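Local coordinates for ribosomal RNA processing protein 6 (Trypanosoma brucei brucei, PDB 4NLC) that probably degrades and trims RNA from its 3' end as an exosome-associated 3'-5' exoribonuclease, represented here by its catalytic core, at residues V95-H99 against D154-K160; G107-L111 against W206-I211; R129-Y133 against D161-Y165; V145-A151 against I166-T172. The protein carries 1 engineered substitution. All coordinates share one frame; numbering follows the deposited sequence.

Interaction 1 of 4, residues V95-H99 against D154-K160; sequences VDLEH and DVRWLQK
The carboxylate of Asp-96 comes close to that of Asp-154 across the seam between a central sheet strand and helix 152-162 of an RNase H-like exonuclease fold. Asp-96, Glu-98, Asp-154 and Asp-222 together are consistent with the DEDD exonuclease set, whose carboxylates hold metal ions in relatives. CB of Asp-96 points away from the helix, yet OD1 swings back to 3.5 Å from Asp-154 OD2. Both oxygens are acceptors and do not bond directly; two waters lie between the carboxylates, one 2.7 Å from each of these oxygens, the other joining Asp-96 OD1 to Asp-154 OD1. Leu-97 sends CD1 into the angle between Asp-154, Trp-157 and Leu-158, with CD1 3.8 Å from Trp-157 CE3 at the indole edge. His-99 lies flat against a face of Trp-157 in an offset stack, its ring centroid 3.8 Å from that of the five-membered ring and the planes 7° apart. Its CB extends the overlap, making a CH-pi contact over the six-membered ring. Asp-154 N lies over the other indole face. Lys-160, bent at chi3 (71°) and also bonded to Gln-106 O, brings NZ into the imidazole plane, where it donates to His-99 NE2 at 2.8 Å.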
loop_
_atom_site.group_PDB
_atom_site.type_symbol
_atom_site.label_atom_id
_atom_site.label_comp_id
_atom_site.label_asym_id
_atom_site.label_seq_id
_atom_site.Cartn_x
_atom_site.Cartn_y
_atom_site.Cartn_z
ATOM N N VAL A 95 12.315 3.715 5.642
ATOM C CA VAL A 95 10.874 3.742 5.785
ATOM C C VAL A 95 10.241 2.460 5.216
ATOM O O VAL A 95 10.708 1.905 4.214
ATOM C CB VAL A 95 10.243 5.028 5.146
ATOM C CG1 VAL A 95 8.751 5.161 5.499
ATOM C CG2 VAL A 95 11.000 6.313 5.530
ATOM N N ASP A 96 9.157 2.014 5.860
ATOM C CA ASP A 96 8.292 0.926 5.422
ATOM C C ASP A 96 6.850 1.198 5.905
ATOM O O ASP A 96 6.620 2.050 6.766
ATOM C CB ASP A 96 8.806 -0.465 5.842
ATOM C CG ASP A 96 8.146 -1.639 5.108
ATOM O OD1 ASP A 96 7.616 -1.425 3.978
ATOM O OD2 ASP A 96 8.168 -2.770 5.654
ATOM N N LEU A 97 5.884 0.507 5.319
ATOM C CA LEU A 97 4.482 0.686 5.670
ATOM C C LEU A 97 3.819 -0.668 5.817
ATOM O O LEU A 97 4.197 -1.608 5.116
ATOM C CB LEU A 97 3.751 1.435 4.522
ATOM C CG LEU A 97 4.173 2.846 4.084
ATOM C CD1 LEU A 97 3.338 3.303 2.893
ATOM C CD2 LEU A 97 3.963 3.854 5.171
ATOM N N GLU A 98 2.787 -0.760 6.677
ATOM C CA GLU A 98 1.914 -1.945 6.741
ATOM C C GLU A 98 0.539 -1.474 6.237
ATOM O O GLU A 98 0.194 -0.289 6.372
ATOM C CB GLU A 98 1.869 -2.615 8.115
ATOM C CG GLU A 98 3.232 -3.060 8.633
ATOM C CD GLU A 98 4.002 -4.073 7.803
ATOM O OE1 GLU A 98 3.376 -4.795 6.996
ATOM O OE2 GLU A 98 5.239 -4.155 7.975
ATOM N N HIS A 99 -0.207 -2.354 5.594
ATOM C CA HIS A 99 -1.451 -1.980 4.897
ATOM C C HIS A 99 -2.598 -2.993 5.115
ATOM O O HIS A 99 -2.360 -4.117 5.561
ATOM C CB HIS A 99 -1.078 -1.869 3.389
ATOM C CG HIS A 99 -2.124 -1.345 2.454
ATOM N ND1 HIS A 99 -2.911 -2.201 1.708
ATOM C CD2 HIS A 99 -2.381 -0.074 2.068
ATOM C CE1 HIS A 99 -3.678 -1.428 0.953
ATOM N NE2 HIS A 99 -3.407 -0.143 1.143
ATOM N N ASP A 154 4.100 1.294 -1.741
ATOM C CA ASP A 154 4.307 2.335 -0.738
ATOM C C ASP A 154 4.107 3.723 -1.284
ATOM O O ASP A 154 3.426 4.540 -0.655
ATOM C CB ASP A 154 5.693 2.208 -0.093
ATOM C CG ASP A 154 5.833 1.010 0.816
ATOM O OD1 ASP A 154 4.926 0.163 0.825
ATOM O OD2 ASP A 154 6.816 0.957 1.570
ATOM N N VAL A 155 4.695 3.979 -2.458
ATOM C CA VAL A 155 4.637 5.267 -3.158
ATOM C C VAL A 155 3.164 5.632 -3.391
ATOM O O VAL A 155 2.765 6.769 -3.189
ATOM C CB VAL A 155 5.469 5.188 -4.497
ATOM C CG1 VAL A 155 5.092 6.291 -5.490
ATOM C CG2 VAL A 155 6.969 5.200 -4.210
ATOM N N ARG A 156 2.380 4.652 -3.814
ATOM C CA ARG A 156 0.957 4.797 -4.106
ATOM C C ARG A 156 0.153 5.013 -2.813
ATOM O O ARG A 156 -0.652 5.924 -2.731
ATOM C CB ARG A 156 0.473 3.559 -4.895
ATOM C CG ARG A 156 0.852 3.653 -6.368
ATOM C CD ARG A 156 0.676 2.320 -7.085
ATOM N NE ARG A 156 1.645 2.185 -8.175
ATOM C CZ ARG A 156 1.406 2.510 -9.442
ATOM N NH1 ARG A 156 0.221 2.993 -9.799
ATOM N NH2 ARG A 156 2.346 2.348 -10.361
ATOM N N TRP A 157 0.375 4.178 -1.819
ATOM C CA TRP A 157 -0.282 4.227 -0.512
ATOM C C TRP A 157 -0.166 5.589 0.138
ATOM O O TRP A 157 -1.191 6.146 0.552
ATOM C CB TRP A 157 0.292 3.137 0.404
ATOM C CG TRP A 157 0.001 1.734 -0.066
ATOM C CD1 TRP A 157 -0.935 1.351 -0.987
ATOM C CD2 TRP A 157 0.635 0.529 0.389
ATOM N NE1 TRP A 157 -0.931 -0.020 -1.125
ATOM C CE2 TRP A 157 0.012 -0.552 -0.279
ATOM C CE3 TRP A 157 1.633 0.249 1.340
ATOM C CZ2 TRP A 157 0.367 -1.892 -0.042
ATOM C CZ3 TRP A 157 2.000 -1.078 1.561
ATOM C CH2 TRP A 157 1.363 -2.131 0.880
ATOM N N LEU A 158 1.082 6.154 0.181
ATOM C CA LEU A 158 1.389 7.457 0.776
ATOM C C LEU A 158 0.528 8.547 0.164
ATOM O O LEU A 158 0.070 9.440 0.861
ATOM C CB LEU A 158 2.894 7.804 0.598
ATOM C CG LEU A 158 3.921 7.097 1.525
ATOM C CD1 LEU A 158 5.346 7.524 1.179
ATOM C CD2 LEU A 158 3.691 7.442 2.952
ATOM N N GLN A 159 0.278 8.441 -1.143
ATOM C CA GLN A 159 -0.546 9.390 -1.874
ATOM C C GLN A 159 -2.009 9.228 -1.511
ATOM O O GLN A 159 -2.635 10.169 -1.040
ATOM C CB GLN A 159 -0.328 9.269 -3.393
ATOM C CG GLN A 159 1.104 9.561 -3.817
ATOM C CD GLN A 159 1.312 9.358 -5.294
ATOM O OE1 GLN A 159 0.385 9.479 -6.103
ATOM N NE2 GLN A 159 2.552 9.105 -5.685
ATOM N N LYS A 160 -2.549 8.043 -1.735
ATOM C CA LYS A 160 -3.942 7.703 -1.457
ATOM C C LYS A 160 -4.381 8.137 -0.066
ATOM O O LYS A 160 -5.417 8.789 0.085
ATOM C CB LYS A 160 -4.122 6.172 -1.620
ATOM C CG LYS A 160 -5.417 5.569 -1.033
ATOM C CD LYS A 160 -5.452 4.019 -1.168
ATOM C CE LYS A 160 -4.480 3.233 -0.260
ATOM N NZ LYS A 160 -4.417 1.785 -0.634
HETATM O O HOH W 1 8.437 -1.162 1.394
HETATM O O HOH W 2 5.923 -2.308 2.037
#

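Interaction 2 of 4, residues G107-L111 against W206-I211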
loop_
_atom_site.group_PDB
_atom_site.type_symbol
_atom_site.label_atom_id
_atom_site.label_comp_id
_atom_site.label_asym_id
_atom_site.label_seq_id
_atom_site.Cartn_x
_atom_site.Cartn_y
_atom_site.Cartn_z
ATOM N N GLY A 107 -8.435 0.119 0.103
ATOM C CA GLY A 107 -7.423 -0.290 1.064
ATOM C C GLY A 107 -6.910 0.931 1.799
ATOM O O GLY A 107 -7.238 2.069 1.436
ATOM N N PHE A 108 -6.144 0.712 2.869
ATOM C CA PHE A 108 -5.588 1.825 3.629
ATOM C C PHE A 108 -4.322 1.445 4.368
ATOM O O PHE A 108 -4.192 0.325 4.852
ATOM C CB PHE A 108 -6.634 2.485 4.581
ATOM C CG PHE A 108 -7.320 1.565 5.568
ATOM C CD1 PHE A 108 -6.698 1.206 6.757
ATOM C CD2 PHE A 108 -8.609 1.091 5.325
ATOM C CE1 PHE A 108 -7.339 0.358 7.672
ATOM C CE2 PHE A 108 -9.238 0.225 6.223
ATOM C CZ PHE A 108 -8.608 -0.121 7.401
ATOM N N THR A 109 -3.429 2.418 4.536
ATOM C CA THR A 109 -2.208 2.216 5.303
ATOM C C THR A 109 -2.540 2.139 6.796
ATOM O O THR A 109 -3.247 3.001 7.327
ATOM C CB THR A 109 -1.200 3.308 4.990
ATOM O OG1 THR A 109 -1.093 3.403 3.569
ATOM C CG2 THR A 109 0.174 3.013 5.602
ATOM N N CYS A 110 -1.979 1.137 7.464
ATOM C CA CYS A 110 -2.179 0.891 8.894
ATOM C C CYS A 110 -1.062 1.382 9.816
ATOM O O CYS A 110 -1.326 1.755 10.962
ATOM C CB CYS A 110 -2.426 -0.589 9.115
ATOM S SG CYS A 110 -4.014 -1.144 8.479
ATOM N N LEU A 111 0.178 1.309 9.341
ATOM C CA LEU A 111 1.355 1.590 10.143
ATOM C C LEU A 111 2.472 2.052 9.259
ATOM O O LEU A 111 2.543 1.658 8.096
ATOM C CB LEU A 111 1.767 0.263 10.788
ATOM C CG LEU A 111 2.359 0.264 12.180
ATOM C CD1 LEU A 111 1.354 0.777 13.224
ATOM C CD2 LEU A 111 2.856 -1.146 12.532
ATOM N N TRP A 206 -3.289 -5.675 10.244
ATOM C CA TRP A 206 -2.591 -4.507 10.784
ATOM C C TRP A 206 -3.541 -3.418 11.301
ATOM O O TRP A 206 -3.082 -2.401 11.804
ATOM C CB TRP A 206 -1.575 -3.976 9.779
ATOM C CG TRP A 206 -0.419 -4.903 9.641
ATOM C CD1 TRP A 206 -0.226 -5.843 8.667
ATOM C CD2 TRP A 206 0.666 -5.055 10.570
ATOM N NE1 TRP A 206 0.931 -6.557 8.920
ATOM C CE2 TRP A 206 1.486 -6.107 10.092
ATOM C CE3 TRP A 206 1.027 -4.395 11.761
ATOM C CZ2 TRP A 206 2.664 -6.488 10.741
ATOM C CZ3 TRP A 206 2.167 -4.813 12.432
ATOM C CH2 TRP A 206 2.980 -5.835 11.914
ATOM N N ARG A 207 -4.854 -3.683 11.272
ATOM C CA ARG A 207 -5.846 -2.766 11.828
ATOM C C ARG A 207 -5.969 -2.965 13.338
ATOM O O ARG A 207 -6.572 -2.124 13.997
ATOM C CB ARG A 207 -7.229 -3.077 11.244
ATOM C CG ARG A 207 -7.341 -2.926 9.741
ATOM C CD ARG A 207 -8.755 -3.258 9.331
ATOM N NE ARG A 207 -9.079 -4.647 9.641
ATOM C CZ ARG A 207 -10.313 -5.113 9.720
ATOM N NH1 ARG A 207 -11.345 -4.301 9.539
ATOM N NH2 ARG A 207 -10.527 -6.387 9.995
ATOM N N VAL A 208 -5.497 -4.106 13.880
ATOM C CA VAL A 208 -5.714 -4.407 15.297
ATOM C C VAL A 208 -4.929 -3.479 16.217
ATOM O O VAL A 208 -3.786 -3.106 15.940
ATOM C CB VAL A 208 -5.543 -5.903 15.702
ATOM C CG1 VAL A 208 -6.469 -6.804 14.876
ATOM C CG2 VAL A 208 -4.091 -6.371 15.605
ATOM N N ARG A 209 -5.601 -3.070 17.287
ATOM C CA ARG A 209 -5.048 -2.235 18.341
ATOM C C ARG A 209 -5.512 -2.823 19.678
ATOM O O ARG A 209 -6.694 -3.130 19.830
ATOM C CB ARG A 209 -5.455 -0.745 18.191
ATOM C CG ARG A 209 -4.986 -0.057 16.893
ATOM C CD ARG A 209 -3.457 0.073 16.803
ATOM N NE ARG A 209 -3.050 0.765 15.578
ATOM C CZ ARG A 209 -2.709 0.188 14.433
ATOM N NH1 ARG A 209 -2.704 -1.133 14.320
ATOM N NH2 ARG A 209 -2.369 0.928 13.390
ATOM N N PRO A 210 -4.609 -3.024 20.655
ATOM C CA PRO A 210 -3.164 -2.739 20.612
ATOM C C PRO A 210 -2.429 -3.672 19.667
ATOM O O PRO A 210 -2.926 -4.754 19.337
ATOM C CB PRO A 210 -2.726 -2.970 22.067
ATOM C CG PRO A 210 -3.709 -3.983 22.598
ATOM C CD PRO A 210 -5.010 -3.586 21.965
ATOM N N ILE A 211 -1.248 -3.251 19.215
ATOM C CA ILE A 211 -0.450 -4.132 18.369
ATOM C C ILE A 211 0.270 -5.087 19.342
ATOM O O ILE A 211 0.845 -4.607 20.310
ATOM C CB ILE A 211 0.494 -3.355 17.416
ATOM C CG1 ILE A 211 -0.325 -2.434 16.494
ATOM C CG2 ILE A 211 1.351 -4.317 16.570
ATOM C CD1 ILE A 211 0.394 -1.237 16.054
#
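The guanidinium of Arg-209 turns its edge to Cys-110 O and carries Ile-211 CD1 over one face, while the rings of Phe-108 and Trp-206 are met obliquely by Arg-207 CD and Leu-111 CD2. The contact packs the loop between helices 185-193 and 213-224 against a strand of the RNase H-like exonuclease sheet. A classic beta bulge in strand 108-115 sets Cys-110 and Leu-111 both opposite Glu-98 of strand 92-100, and both side chains point toward the loop. Cys-110 CB packs 3.6 Å from Trp-206 CB. Leu-111 forks, CD2 lying 3.7 Å from Trp-206 CZ3 and CD1 meeting Ile-211 CD1 tip to tip at 3.6 Å. Phe-108, with CG between its backbone N and carbonyl carbon (chi1 56°), rests CZ 3.7 Å from Arg-207 CD; the two side chains cross at about a right angle, and Asp-205 takes the charged end of the arginine. Arg-209 NE pairs with Asp-124, and the chain bends at chi2 (-66°) so that the guanidinium folds back onto the carbonyls of its own loop. There NH1 donates to Trp-206 O and Val-208 O, approaching each from above the carbonyl plane. Across the contact the bond is weak and strongly bent: Arg-209 NH2 reaches Cys-110 O at 2.8 Å, with an N-H...O angle of 117°.

Interaction 3 of 4, residues R129-Y133 against D161-Y165; sequences RANMY and DFGLY
Arg-129 and Asp-161 cross at about a right angle, guanidinium and carboxylate planes 72° apart, and join in a salt bridge. NH1 of Arg-129 donates to Asp-161 OD1 at 2.8 Å; the oxygen lies near the guanidinium plane but is approached from above its own carboxylate. An extended chain, with CG anti to the backbone N (chi1 -176°), carries the arginine this far. One water links Arg-129 NH2 to Asp-161 OD1, and a second ties Arg-129 O to Asp-161 O. The other carboxylate oxygen, OD2, is hydrogen-bonded to Thr-109 OG1. Met-132 runs alongside Phe-162, both pointing the same way. Its CB is 3.4 Å from Phe-162 CD1, its CG makes a CH-pi contact 3.9 Å from the ring centroid, and SD stands farther above that face in a Met-aromatic contact. Asp-161 CB covers the opposite face, so the phenyl ring is sandwiched. Leu-164 CD1 lies 3.6 Å from Met-132 O, after Gly-163 has taken the chain out of the helix with positive phi. Within the exonuclease domain the contact packs the 3-10 segment that follows strand 120-123 on the end of helix 152-162, with Met-132 also touching Leu-80 of helix 77-87 and Met-112 of strand 108-115.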
loop_
_atom_site.group_PDB
_atom_site.type_symbol
_atom_site.label_atom_id
_atom_site.label_comp_id
_atom_site.label_asym_id
_atom_site.label_seq_id
_atom_site.Cartn_x
_atom_site.Cartn_y
_atom_site.Cartn_z
ATOM N N ARG A 129 -3.976 9.406 11.197
ATOM C CA ARG A 129 -4.295 9.460 9.766
ATOM C C ARG A 129 -4.456 10.876 9.256
ATOM O O ARG A 129 -3.819 11.236 8.266
ATOM C CB ARG A 129 -5.563 8.648 9.438
ATOM C CG ARG A 129 -5.892 8.602 7.939
ATOM C CD ARG A 129 -7.164 7.810 7.719
ATOM N NE ARG A 129 -7.745 8.001 6.391
ATOM C CZ ARG A 129 -7.369 7.326 5.308
ATOM N NH1 ARG A 129 -6.407 6.409 5.387
ATOM N NH2 ARG A 129 -7.952 7.554 4.142
ATOM N N ALA A 130 -5.293 11.677 9.949
ATOM C CA ALA A 130 -5.628 13.060 9.598
ATOM C C ALA A 130 -4.445 14.029 9.720
ATOM O O ALA A 130 -4.505 15.122 9.166
ATOM C CB ALA A 130 -6.772 13.549 10.480
ATOM N N ASN A 131 -3.374 13.625 10.434
ATOM C CA ASN A 131 -2.212 14.473 10.714
ATOM C C ASN A 131 -0.937 14.078 9.989
ATOM O O ASN A 131 0.100 14.716 10.196
ATOM C CB ASN A 131 -1.958 14.459 12.241
ATOM C CG ASN A 131 -3.239 14.549 13.038
ATOM O OD1 ASN A 131 -3.739 13.565 13.594
ATOM N ND2 ASN A 131 -3.856 15.701 13.008
ATOM N N MET A 132 -0.985 13.019 9.176
ATOM C CA MET A 132 0.210 12.506 8.495
ATOM C C MET A 132 0.853 13.520 7.523
ATOM O O MET A 132 2.054 13.438 7.272
ATOM C CB MET A 132 -0.076 11.168 7.812
ATOM C CG MET A 132 -0.254 10.012 8.783
ATOM S SD MET A 132 1.205 9.684 9.791
ATOM C CE MET A 132 2.239 8.852 8.582
ATOM N N TYR A 133 0.072 14.527 7.072
ATOM C CA TYR A 133 0.541 15.601 6.188
ATOM C C TYR A 133 1.729 16.362 6.812
ATOM O O TYR A 133 2.545 16.938 6.084
ATOM C CB TYR A 133 -0.609 16.558 5.833
ATOM C CG TYR A 133 -1.109 17.401 6.993
ATOM C CD1 TYR A 133 -0.531 18.628 7.285
ATOM C CD2 TYR A 133 -2.208 17.006 7.746
ATOM C CE1 TYR A 133 -1.012 19.431 8.317
ATOM C CE2 TYR A 133 -2.705 17.804 8.778
ATOM C CZ TYR A 133 -2.082 19.003 9.080
ATOM O OH TYR A 133 -2.537 19.799 10.104
ATOM N N ASP A 161 -3.587 7.773 0.950
ATOM C CA ASP A 161 -3.963 7.975 2.341
ATOM C C ASP A 161 -3.577 9.291 2.939
ATOM O O ASP A 161 -4.278 9.750 3.834
ATOM C CB ASP A 161 -3.412 6.830 3.198
ATOM C CG ASP A 161 -4.084 5.495 2.897
ATOM O OD1 ASP A 161 -5.320 5.421 3.013
ATOM O OD2 ASP A 161 -3.357 4.511 2.567
ATOM N N PHE A 162 -2.430 9.857 2.550
ATOM C CA PHE A 162 -1.922 11.040 3.252
ATOM C C PHE A 162 -1.448 12.233 2.410
ATOM O O PHE A 162 -0.898 13.176 2.985
ATOM C CB PHE A 162 -0.742 10.599 4.157
ATOM C CG PHE A 162 -0.852 9.246 4.828
ATOM C CD1 PHE A 162 -1.833 9.004 5.793
ATOM C CD2 PHE A 162 0.085 8.247 4.572
ATOM C CE1 PHE A 162 -1.912 7.763 6.442
ATOM C CE2 PHE A 162 0.006 7.008 5.221
ATOM C CZ PHE A 162 -0.985 6.776 6.157
ATOM N N GLY A 163 -1.558 12.155 1.087
ATOM C CA GLY A 163 -1.018 13.190 0.205
ATOM C C GLY A 163 0.481 13.386 0.417
ATOM O O GLY A 163 0.975 14.517 0.336
ATOM N N LEU A 164 1.224 12.267 0.689
ATOM C CA LEU A 164 2.678 12.255 0.890
ATOM C C LEU A 164 3.438 11.779 -0.354
ATOM O O LEU A 164 3.054 10.797 -0.997
ATOM C CB LEU A 164 3.095 11.466 2.162
ATOM C CG LEU A 164 2.673 12.088 3.499
ATOM C CD1 LEU A 164 2.972 11.163 4.680
ATOM C CD2 LEU A 164 3.349 13.412 3.716
ATOM N N TYR A 165 4.530 12.501 -0.682
ATOM C CA TYR A 165 5.383 12.322 -1.852
ATOM C C TYR A 165 6.871 12.357 -1.474
ATOM O O TYR A 165 7.298 13.190 -0.659
ATOM C CB TYR A 165 5.069 13.407 -2.892
ATOM C CG TYR A 165 3.620 13.413 -3.330
ATOM C CD1 TYR A 165 2.659 14.149 -2.630
ATOM C CD2 TYR A 165 3.205 12.685 -4.439
ATOM C CE1 TYR A 165 1.323 14.148 -3.020
ATOM C CE2 TYR A 165 1.880 12.711 -4.864
ATOM C CZ TYR A 165 0.935 13.409 -4.127
ATOM O OH TYR A 165 -0.369 13.412 -4.538
HETATM O O HOH W 3 -4.853 11.807 5.688
HETATM O O HOH W 4 -7.772 5.684 1.899
#

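Interaction 4 of 4, residues V145-A151 against I166-T172; sequences VKVFHGA and IVNLFDT
Lys-146, Val-147 and Phe-148 pair in parallel with Leu-169, Phe-170 and Asp-171, the two strands of a beta-alpha-beta crossover through helix 152-162. Packing is tight along this ladder. The backbone bonds run Lys-146 N to Asn-168 O, Phe-170 N to Lys-146 O, Phe-148 N to Phe-170 O and Thr-172 N to Phe-148 O. On the face shared with Lys-146, Phe-148 takes Leu-169 CD1 against its CD1 at 3.4 Å and Ile-166 CD1 near its CE1 at 3.8 Å. Lys-146, bent at chi2 and chi3, curls past Ile-166 CG2 to place NZ 2.8 Å from Val-167 O; Ile-144 O and Val-138 O also receive this buried amine. On the other face Val-147 CG1 meets Thr-172 CG2 at 3.6 Å. Toward solvent, beyond the paired strands, exposed Gly-150 and partly exposed His-149 rely on polar ties instead. The Asp-171 carboxylate spans the turn: OD1 takes Gly-150 N at 2.8 Å and OD2 takes Ala-151 N at 2.9 Å, each from above its plane. His-149 ND1 bonds Thr-172 OG1 at 2.8 Å, while NE2 holds His-183 O. Asp-171 also N-caps helix 172-178 through Ser-173 N. Helix 152-162 covers Phe-148 and Ile-166, helices 226-238 and 249-261 flank Val-147 and Phe-170, and strand 92-100 adjoins strand 145-148 within the sheet.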
loop_
_atom_site.group_PDB
_atom_site.type_symbol
_atom_site.label_atom_id
_atom_site.label_comp_id
_atom_site.label_asym_id
_atom_site.label_seq_id
_atom_site.Cartn_x
_atom_site.Cartn_y
_atom_site.Cartn_z
ATOM N N VAL A 145 17.783 11.417 2.354
ATOM C CA VAL A 145 17.449 10.261 1.503
ATOM C C VAL A 145 16.434 9.386 2.257
ATOM O O VAL A 145 16.662 9.047 3.429
ATOM C CB VAL A 145 18.703 9.467 1.046
ATOM C CG1 VAL A 145 18.314 8.134 0.382
ATOM C CG2 VAL A 145 19.546 10.299 0.095
ATOM N N LYS A 146 15.316 9.017 1.589
ATOM C CA LYS A 146 14.313 8.104 2.158
ATOM C C LYS A 146 14.541 6.753 1.507
ATOM O O LYS A 146 14.313 6.585 0.311
ATOM C CB LYS A 146 12.876 8.574 1.887
ATOM C CG LYS A 146 12.300 9.637 2.861
ATOM C CD LYS A 146 12.984 11.004 2.813
ATOM C CE LYS A 146 12.796 11.705 1.480
ATOM N NZ LYS A 146 13.255 13.123 1.505
ATOM N N VAL A 147 15.046 5.816 2.285
ATOM C CA VAL A 147 15.335 4.452 1.863
ATOM C C VAL A 147 14.093 3.551 2.103
ATOM O O VAL A 147 13.624 3.396 3.237
ATOM C CB VAL A 147 16.585 3.881 2.600
ATOM C CG1 VAL A 147 16.973 2.494 2.063
ATOM C CG2 VAL A 147 17.767 4.834 2.529
ATOM N N PHE A 148 13.598 2.933 1.045
ATOM C CA PHE A 148 12.514 1.956 1.149
ATOM C C PHE A 148 13.006 0.681 0.486
ATOM O O PHE A 148 13.863 0.750 -0.391
ATOM C CB PHE A 148 11.289 2.452 0.368
ATOM C CG PHE A 148 10.407 3.496 1.002
ATOM C CD1 PHE A 148 10.798 4.834 1.037
ATOM C CD2 PHE A 148 9.145 3.162 1.478
ATOM C CE1 PHE A 148 9.927 5.831 1.532
ATOM C CE2 PHE A 148 8.277 4.152 1.969
ATOM C CZ PHE A 148 8.669 5.483 1.971
ATOM N N HIS A 149 12.414 -0.458 0.812
ATOM C CA HIS A 149 12.765 -1.710 0.136
ATOM C C HIS A 149 11.548 -2.207 -0.673
ATOM O O HIS A 149 10.613 -2.738 -0.094
ATOM C CB HIS A 149 13.245 -2.783 1.128
ATOM C CG HIS A 149 13.862 -3.955 0.431
ATOM N ND1 HIS A 149 15.227 -4.064 0.285
ATOM C CD2 HIS A 149 13.270 -4.985 -0.214
ATOM C CE1 HIS A 149 15.423 -5.166 -0.417
ATOM N NE2 HIS A 149 14.276 -5.748 -0.741
ATOM N N GLY A 150 11.574 -2.018 -1.993
ATOM C CA GLY A 150 10.472 -2.422 -2.855
ATOM C C GLY A 150 9.284 -1.530 -2.596
ATOM O O GLY A 150 8.297 -1.962 -1.975
ATOM N N ALA A 151 9.416 -0.263 -3.041
ATOM C CA ALA A 151 8.496 0.848 -2.771
ATOM C C ALA A 151 7.314 1.051 -3.745
ATOM O O ALA A 151 6.599 2.032 -3.581
ATOM C CB ALA A 151 9.306 2.137 -2.695
ATOM N N ILE A 166 7.657 11.455 -2.108
ATOM C CA ILE A 166 9.064 11.246 -1.800
ATOM C C ILE A 166 10.025 11.944 -2.770
ATOM O O ILE A 166 10.093 11.609 -3.946
ATOM C CB ILE A 166 9.383 9.731 -1.658
ATOM C CG1 ILE A 166 8.267 8.987 -0.893
ATOM C CG2 ILE A 166 10.718 9.544 -0.943
ATOM C CD1 ILE A 166 8.047 7.491 -1.363
ATOM N N VAL A 167 10.771 12.916 -2.244
ATOM C CA VAL A 167 11.815 13.633 -2.951
ATOM C C VAL A 167 13.107 12.930 -2.481
ATOM O O VAL A 167 13.404 12.898 -1.290
ATOM C CB VAL A 167 11.798 15.158 -2.629
ATOM C CG1 VAL A 167 13.035 15.859 -3.189
ATOM C CG2 VAL A 167 10.524 15.820 -3.157
ATOM N N ASN A 168 13.818 12.315 -3.415
ATOM C CA ASN A 168 15.038 11.541 -3.194
ATOM C C ASN A 168 14.777 10.210 -2.482
ATOM O O ASN A 168 15.288 9.911 -1.392
ATOM C CB ASN A 168 16.160 12.341 -2.549
ATOM C CG ASN A 168 16.950 13.084 -3.591
ATOM O OD1 ASN A 168 17.064 12.662 -4.757
ATOM N ND2 ASN A 168 17.496 14.211 -3.210
ATOM N N LEU A 169 13.999 9.395 -3.179
ATOM C CA LEU A 169 13.724 8.042 -2.807
ATOM C C LEU A 169 14.923 7.209 -3.244
ATOM O O LEU A 169 15.504 7.452 -4.312
ATOM C CB LEU A 169 12.456 7.530 -3.565
ATOM C CG LEU A 169 12.151 6.005 -3.495
ATOM C CD1 LEU A 169 11.710 5.600 -2.114
ATOM C CD2 LEU A 169 11.090 5.604 -4.509
ATOM N N PHE A 170 15.305 6.247 -2.401
ATOM C CA PHE A 170 16.280 5.227 -2.766
ATOM C C PHE A 170 15.618 3.884 -2.457
ATOM O O PHE A 170 15.225 3.637 -1.320
ATOM C CB PHE A 170 17.658 5.377 -2.102
ATOM C CG PHE A 170 18.677 4.416 -2.687
ATOM C CD1 PHE A 170 18.788 3.113 -2.208
ATOM C CD2 PHE A 170 19.523 4.812 -3.722
ATOM C CE1 PHE A 170 19.746 2.238 -2.733
ATOM C CE2 PHE A 170 20.485 3.939 -4.235
ATOM C CZ PHE A 170 20.574 2.651 -3.752
ATOM N N ASP A 171 15.452 3.050 -3.484
ATOM C CA ASP A 171 14.808 1.752 -3.342
ATOM C C ASP A 171 15.874 0.650 -3.372
ATOM O O ASP A 171 16.498 0.420 -4.411
ATOM C CB ASP A 171 13.739 1.566 -4.433
ATOM C CG ASP A 171 12.838 0.344 -4.249
ATOM O OD1 ASP A 171 13.338 -0.710 -3.779
ATOM O OD2 ASP A 171 11.673 0.410 -4.657
ATOM N N THR A 172 16.087 -0.011 -2.223
ATOM C CA THR A 172 17.105 -1.055 -2.066
ATOM C C THR A 172 16.783 -2.335 -2.881
ATOM O O THR A 172 17.698 -3.099 -3.205
ATOM C CB THR A 172 17.392 -1.351 -0.578
ATOM O OG1 THR A 172 16.169 -1.483 0.127
ATOM C CG2 THR A 172 18.234 -0.280 0.071
#

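Interaction 1 touches each of the other three, its centre about 13, 10 and 11 Å from those of interactions 2, 3 and 4, and holds Asp-96, Glu-98 and Asp-154, three acids that with Asp-222 probably form the active site. Strand pairing ties it to interaction 2 (Glu-98 N to Leu-111 O, 2.8 Å) and to interaction 4 (Val-95 N to Val-147 O, 2.8 Å). Helix 152-162 serves interactions 1 and 3, with Leu-164 N 3.1 Å from Leu-158 O. Thr-109 OG1 and Asp-161 OD2, 2.7 Å apart, join interactions 2 and 3. Interactions 2 and 4 remain separate, nearest atoms about 9 Å apart. Beside interaction 3, about 6 Å from the Phe-162 side chain, lies a bound di(hydroxyethyl)ether without implied function.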